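PDB 6DRS: dihydrofolate reductase, putative from Aspergillus flavus, which probably catalyses the NADPH-dependent reduction of dihydrofolate to tetrahydrofolate and is a target of antifolate inhibitors. Local coordinates for residues P76-V89 and P125-A138. Sequence-based numbering, arbitrary orientation.
Sequences PLGKRINVIVTRDV and PITDAIVSSGLEAA. With NAP (NADP nicotinamide-adenine-dinucleotide phosphate), chain H; SO4 (sulfate ion), chain B; SO4 (sulfate ion), chain E.
V131 meets two side chains of 76-89 with one methyl. Its CG1, anti to the backbone N (chi1 179°), presses on T86 CG2 at 3.4 Å, tighter than usual for two carbons, and lies 4.1 Å from V89 CG1, the V131 and V89 side chains running past each other in opposite directions. The T86 hydroxyl points to the cofactor: OG1 donates to phosphate oxygen O2X of NADP (2.8 Å) and accepts from D88 N in an ST turn, while R87 lays its guanidinium over one face of the adenine. On the sheet face that carries V83 and V85, V85 CG2 reaches G134 O at 3.6 Å and A138 CB, and its CG1 lies equally near adenine N3A. Strand 128-132 runs parallel to 81-85 as an edge strand of the dihydrofolate reductase sheet, the two linked through helix 89-116 in a beta-alpha-beta crossover, with the cofactor bound where they end. K79, which also buries much surface here, lies just before the paired strands: its backbone N donates to T127 OG1 (2.8 Å), and P125 CB packs against its carbonyl oxygen. Further along, D128 O takes two N-H groups of N82, the backbone N (2.7 Å) and ND2, which approach from opposite faces of the carbonyl plane.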
# COMPACT_ATOMS: atom_id res chain seq x y z
N PRO A 76 -5.33 11.99 -6.31
CA PRO A 76 -5.39 10.58 -5.85
C PRO A 76 -4.70 9.63 -6.85
O PRO A 76 -4.60 9.95 -8.03
CB PRO A 76 -6.89 10.25 -5.73
CG PRO A 76 -7.59 11.60 -5.83
CD PRO A 76 -6.67 12.41 -6.71
N LEU A 77 -4.16 8.52 -6.37
CA LEU A 77 -3.28 7.68 -7.20
C LEU A 77 -4.11 6.98 -8.30
O LEU A 77 -5.19 6.42 -8.03
CB LEU A 77 -2.61 6.67 -6.25
CG LEU A 77 -1.46 7.23 -5.41
CD1 LEU A 77 -1.01 6.19 -4.40
CD2 LEU A 77 -0.28 7.62 -6.30
N GLY A 78 -3.62 7.01 -9.53
CA GLY A 78 -4.41 6.59 -10.67
C GLY A 78 -4.64 5.08 -10.74
O GLY A 78 -3.81 4.25 -10.30
N LYS A 79 -5.81 4.75 -11.29
CA LYS A 79 -6.15 3.40 -11.70
C LYS A 79 -6.50 2.56 -10.49
O LYS A 79 -6.56 1.32 -10.59
CB LYS A 79 -5.03 2.73 -12.51
CG LYS A 79 -4.86 3.31 -13.90
CD LYS A 79 -3.70 2.76 -14.66
CE LYS A 79 -3.48 3.58 -15.91
NZ LYS A 79 -2.90 2.72 -16.97
N ARG A 80 -6.76 3.22 -9.37
CA ARG A 80 -7.28 2.53 -8.21
C ARG A 80 -8.39 3.37 -7.56
O ARG A 80 -8.54 4.55 -7.86
CB ARG A 80 -6.14 2.29 -7.21
CG ARG A 80 -5.24 1.11 -7.54
CD ARG A 80 -3.81 1.40 -7.13
NE ARG A 80 -3.20 2.46 -7.93
CZ ARG A 80 -1.94 2.91 -7.79
NH1 ARG A 80 -1.11 2.34 -6.93
NH2 ARG A 80 -1.53 3.92 -8.54
N ILE A 81 -9.15 2.78 -6.69
CA ILE A 81 -10.08 3.53 -5.84
C ILE A 81 -9.31 3.92 -4.57
O ILE A 81 -8.79 3.05 -3.86
CB ILE A 81 -11.28 2.62 -5.50
CG1 ILE A 81 -12.06 2.24 -6.77
CG2 ILE A 81 -12.17 3.27 -4.44
CD1 ILE A 81 -12.82 0.94 -6.66
N ASN A 82 -9.16 5.22 -4.33
CA ASN A 82 -8.45 5.70 -3.18
C ASN A 82 -9.47 5.95 -2.08
O ASN A 82 -10.48 6.62 -2.31
CB ASN A 82 -7.68 6.97 -3.51
CG ASN A 82 -6.56 6.75 -4.51
OD1 ASN A 82 -5.40 6.95 -4.16
ND2 ASN A 82 -6.88 6.41 -5.75
N VAL A 83 -9.25 5.37 -0.91
CA VAL A 83 -10.21 5.54 0.17
C VAL A 83 -9.51 6.19 1.36
O VAL A 83 -8.67 5.54 2.00
CB VAL A 83 -10.90 4.22 0.57
CG1 VAL A 83 -11.99 4.47 1.61
CG2 VAL A 83 -11.47 3.50 -0.64
N ILE A 84 -9.83 7.45 1.64
CA ILE A 84 -9.09 8.24 2.64
C ILE A 84 -9.87 8.24 3.96
O ILE A 84 -11.02 8.68 3.99
CB ILE A 84 -8.81 9.68 2.15
CG1 ILE A 84 -7.95 9.69 0.88
CG2 ILE A 84 -8.18 10.52 3.26
CD1 ILE A 84 -8.70 9.85 -0.42
N VAL A 85 -9.25 7.70 5.02
CA VAL A 85 -9.90 7.59 6.34
C VAL A 85 -9.50 8.78 7.22
O VAL A 85 -8.31 9.04 7.42
CB VAL A 85 -9.59 6.25 7.04
CG1 VAL A 85 -10.13 6.20 8.46
CG2 VAL A 85 -10.14 5.08 6.23
N THR A 86 -10.52 9.47 7.75
CA THR A 86 -10.34 10.74 8.43
C THR A 86 -11.42 10.92 9.50
O THR A 86 -12.48 10.26 9.49
CB THR A 86 -10.31 11.93 7.46
OG1 THR A 86 -9.98 13.08 8.24
CG2 THR A 86 -11.65 12.16 6.79
N ARG A 87 -11.15 11.83 10.43
CA ARG A 87 -12.15 12.22 11.42
C ARG A 87 -12.80 13.55 11.00
O ARG A 87 -13.68 14.03 11.69
CB ARG A 87 -11.52 12.31 12.81
CG ARG A 87 -11.22 10.96 13.41
CD ARG A 87 -10.83 11.02 14.87
NE ARG A 87 -10.52 9.68 15.36
CZ ARG A 87 -9.31 9.13 15.31
NH1 ARG A 87 -8.27 9.84 14.88
NH2 ARG A 87 -9.15 7.87 15.68
N ASP A 88 -12.38 14.13 9.89
CA ASP A 88 -13.03 15.32 9.38
C ASP A 88 -13.49 15.07 7.93
O ASP A 88 -12.92 15.64 6.95
CB ASP A 88 -12.16 16.56 9.58
CG ASP A 88 -12.69 17.75 8.79
OD1 ASP A 88 -13.93 17.89 8.69
OD2 ASP A 88 -11.87 18.52 8.25
N VAL A 89 -14.54 14.25 7.78
CA VAL A 89 -15.02 13.82 6.45
C VAL A 89 -15.37 15.05 5.62
O VAL A 89 -14.99 15.16 4.44
CB VAL A 89 -16.19 12.82 6.52
CG1 VAL A 89 -16.80 12.58 5.14
CG2 VAL A 89 -15.76 11.50 7.13
N PRO A 125 -8.68 -0.51 -15.19
CA PRO A 125 -9.32 -0.15 -13.92
C PRO A 125 -9.56 1.36 -13.82
O PRO A 125 -8.86 2.13 -14.48
CB PRO A 125 -8.37 -0.65 -12.82
CG PRO A 125 -7.05 -0.85 -13.51
CD PRO A 125 -7.34 -1.09 -14.98
N ILE A 126 -10.54 1.78 -13.04
CA ILE A 126 -10.90 3.20 -13.06
C ILE A 126 -10.20 3.93 -11.90
O ILE A 126 -9.62 3.30 -11.03
CB ILE A 126 -12.42 3.41 -13.11
CG1 ILE A 126 -13.17 2.73 -11.97
CG2 ILE A 126 -12.95 2.95 -14.47
CD1 ILE A 126 -13.09 3.47 -10.67
N THR A 127 -10.20 5.26 -11.93
CA THR A 127 -9.60 6.06 -10.84
C THR A 127 -10.72 6.74 -10.07
O THR A 127 -11.57 7.42 -10.68
CB THR A 127 -8.71 7.15 -11.44
OG1 THR A 127 -7.76 6.51 -12.30
CG2 THR A 127 -8.02 7.98 -10.39
N ASP A 128 -10.75 6.55 -8.75
CA ASP A 128 -11.70 7.24 -7.92
C ASP A 128 -11.05 7.60 -6.57
O ASP A 128 -10.04 7.01 -6.18
CB ASP A 128 -12.93 6.37 -7.67
CG ASP A 128 -14.15 7.16 -7.21
OD1 ASP A 128 -14.20 8.39 -7.42
OD2 ASP A 128 -15.04 6.53 -6.60
N ALA A 129 -11.66 8.54 -5.83
CA ALA A 129 -11.29 8.83 -4.45
C ALA A 129 -12.55 9.08 -3.64
O ALA A 129 -13.42 9.82 -4.09
CB ALA A 129 -10.37 10.02 -4.40
N ILE A 130 -12.63 8.46 -2.48
CA ILE A 130 -13.73 8.68 -1.57
C ILE A 130 -13.19 8.79 -0.13
O ILE A 130 -12.12 8.26 0.19
CB ILE A 130 -14.78 7.57 -1.69
CG1 ILE A 130 -14.26 6.25 -1.15
CG2 ILE A 130 -15.21 7.43 -3.14
CD1 ILE A 130 -15.09 5.05 -1.58
N VAL A 131 -13.96 9.45 0.74
CA VAL A 131 -13.51 9.76 2.10
C VAL A 131 -14.48 9.11 3.08
O VAL A 131 -15.64 9.30 2.91
CB VAL A 131 -13.48 11.28 2.30
CG1 VAL A 131 -13.04 11.65 3.72
CG2 VAL A 131 -12.64 11.99 1.25
N SER A 132 -13.99 8.36 4.06
CA SER A 132 -14.82 7.66 5.02
C SER A 132 -14.38 8.05 6.43
O SER A 132 -13.27 8.56 6.62
CB SER A 132 -14.69 6.16 4.86
OG SER A 132 -14.76 5.82 3.48
N SER A 133 -15.22 7.71 7.40
CA SER A 133 -15.09 8.15 8.79
C SER A 133 -14.32 7.10 9.62
O SER A 133 -14.09 7.27 10.83
CB SER A 133 -16.45 8.38 9.37
OG SER A 133 -17.15 7.15 9.46
N GLY A 134 -13.93 6.01 8.98
CA GLY A 134 -13.27 4.92 9.66
C GLY A 134 -12.90 3.81 8.69
O GLY A 134 -13.26 3.85 7.51
N LEU A 135 -12.15 2.83 9.19
CA LEU A 135 -11.71 1.71 8.37
C LEU A 135 -12.90 0.79 8.06
O LEU A 135 -13.04 0.32 6.92
CB LEU A 135 -10.63 0.92 9.10
CG LEU A 135 -10.18 -0.34 8.38
CD1 LEU A 135 -9.44 0.01 7.10
CD2 LEU A 135 -9.29 -1.18 9.27
N GLU A 136 -13.72 0.51 9.07
CA GLU A 136 -14.89 -0.33 8.84
C GLU A 136 -15.83 0.40 7.87
O GLU A 136 -16.31 -0.18 6.91
CB GLU A 136 -15.60 -0.67 10.16
CG GLU A 136 -15.14 -1.98 10.78
CD GLU A 136 -15.62 -2.22 12.20
OE1 GLU A 136 -16.81 -1.97 12.48
OE2 GLU A 136 -14.81 -2.65 13.04
N ALA A 137 -16.03 1.69 8.12
CA ALA A 137 -16.81 2.56 7.26
C ALA A 137 -16.26 2.52 5.83
O ALA A 137 -17.04 2.46 4.88
CB ALA A 137 -16.82 3.97 7.79
N ALA A 138 -14.93 2.60 5.68
CA ALA A 138 -14.28 2.56 4.37
C ALA A 138 -14.61 1.24 3.64
O ALA A 138 -14.98 1.24 2.45
CB ALA A 138 -12.78 2.75 4.52
PA NAP H . -1.91 7.43 8.99
O1A NAP H . -1.53 7.40 7.54
O2A NAP H . -2.34 6.29 9.85
O5B NAP H . -3.01 8.61 9.18
C5B NAP H . -3.42 9.14 10.46
C4B NAP H . -4.68 9.92 10.17
O4B NAP H . -5.70 9.02 9.72
C3B NAP H . -5.29 10.60 11.39
O3B NAP H . -4.68 11.89 11.61
C2B NAP H . -6.75 10.71 10.99
O2B NAP H . -6.90 11.71 9.98
C1B NAP H . -6.99 9.43 10.22
N9A NAP H . -7.46 8.37 11.11
C8A NAP H . -6.60 7.53 11.70
N7A NAP H . -7.29 6.65 12.47
C5A NAP H . -8.61 6.93 12.35
C6A NAP H . -9.86 6.36 12.90
N6A NAP H . -9.75 5.30 13.72
N1A NAP H . -11.05 6.89 12.57
C2A NAP H . -11.09 7.94 11.74
N3A NAP H . -9.98 8.51 11.19
C4A NAP H . -8.72 8.07 11.45
O3 NAP H . -0.69 8.27 9.71
PN NAP H . 0.64 7.71 10.47
O1N NAP H . 0.36 6.51 11.27
O2N NAP H . 1.18 8.97 11.10
O5D NAP H . 1.59 7.33 9.23
C5D NAP H . 1.96 8.30 8.28
C4D NAP H . 3.44 8.02 8.10
O4D NAP H . 3.59 6.64 7.76
C3D NAP H . 4.12 8.82 7.02
O3D NAP H . 5.47 9.07 7.47
C2D NAP H . 4.12 7.87 5.85
O2D NAP H . 5.17 8.16 4.97
C1D NAP H . 4.31 6.53 6.53
N1N NAP H . 3.81 5.40 5.70
C2N NAP H . 4.70 4.46 5.32
C3N NAP H . 4.31 3.37 4.51
C7N NAP H . 5.34 2.31 4.11
O7N NAP H . 5.00 1.29 3.50
N7N NAP H . 6.63 2.53 4.44
C4N NAP H . 2.97 3.30 4.08
C5N NAP H . 2.09 4.30 4.49
C6N NAP H . 2.52 5.35 5.29
P2B NAP H . -7.36 13.21 10.35
O1X NAP H . -6.21 13.81 11.14
O2X NAP H . -7.40 13.88 8.99
O3X NAP H . -8.59 12.89 11.14
S SO4 B . -13.00 2.18 12.53
O1 SO4 B . -12.83 1.62 13.89
O2 SO4 B . -13.48 1.10 11.63
O3 SO4 B . -13.97 3.30 12.62
O4 SO4 B . -11.74 2.76 12.00
S SO4 E . -1.68 7.20 -13.25
O1 SO4 E . -0.29 6.74 -13.44
O2 SO4 E . -2.59 6.03 -13.38
O3 SO4 E . -2.04 8.21 -14.28
O4 SO4 E . -1.81 7.79 -11.90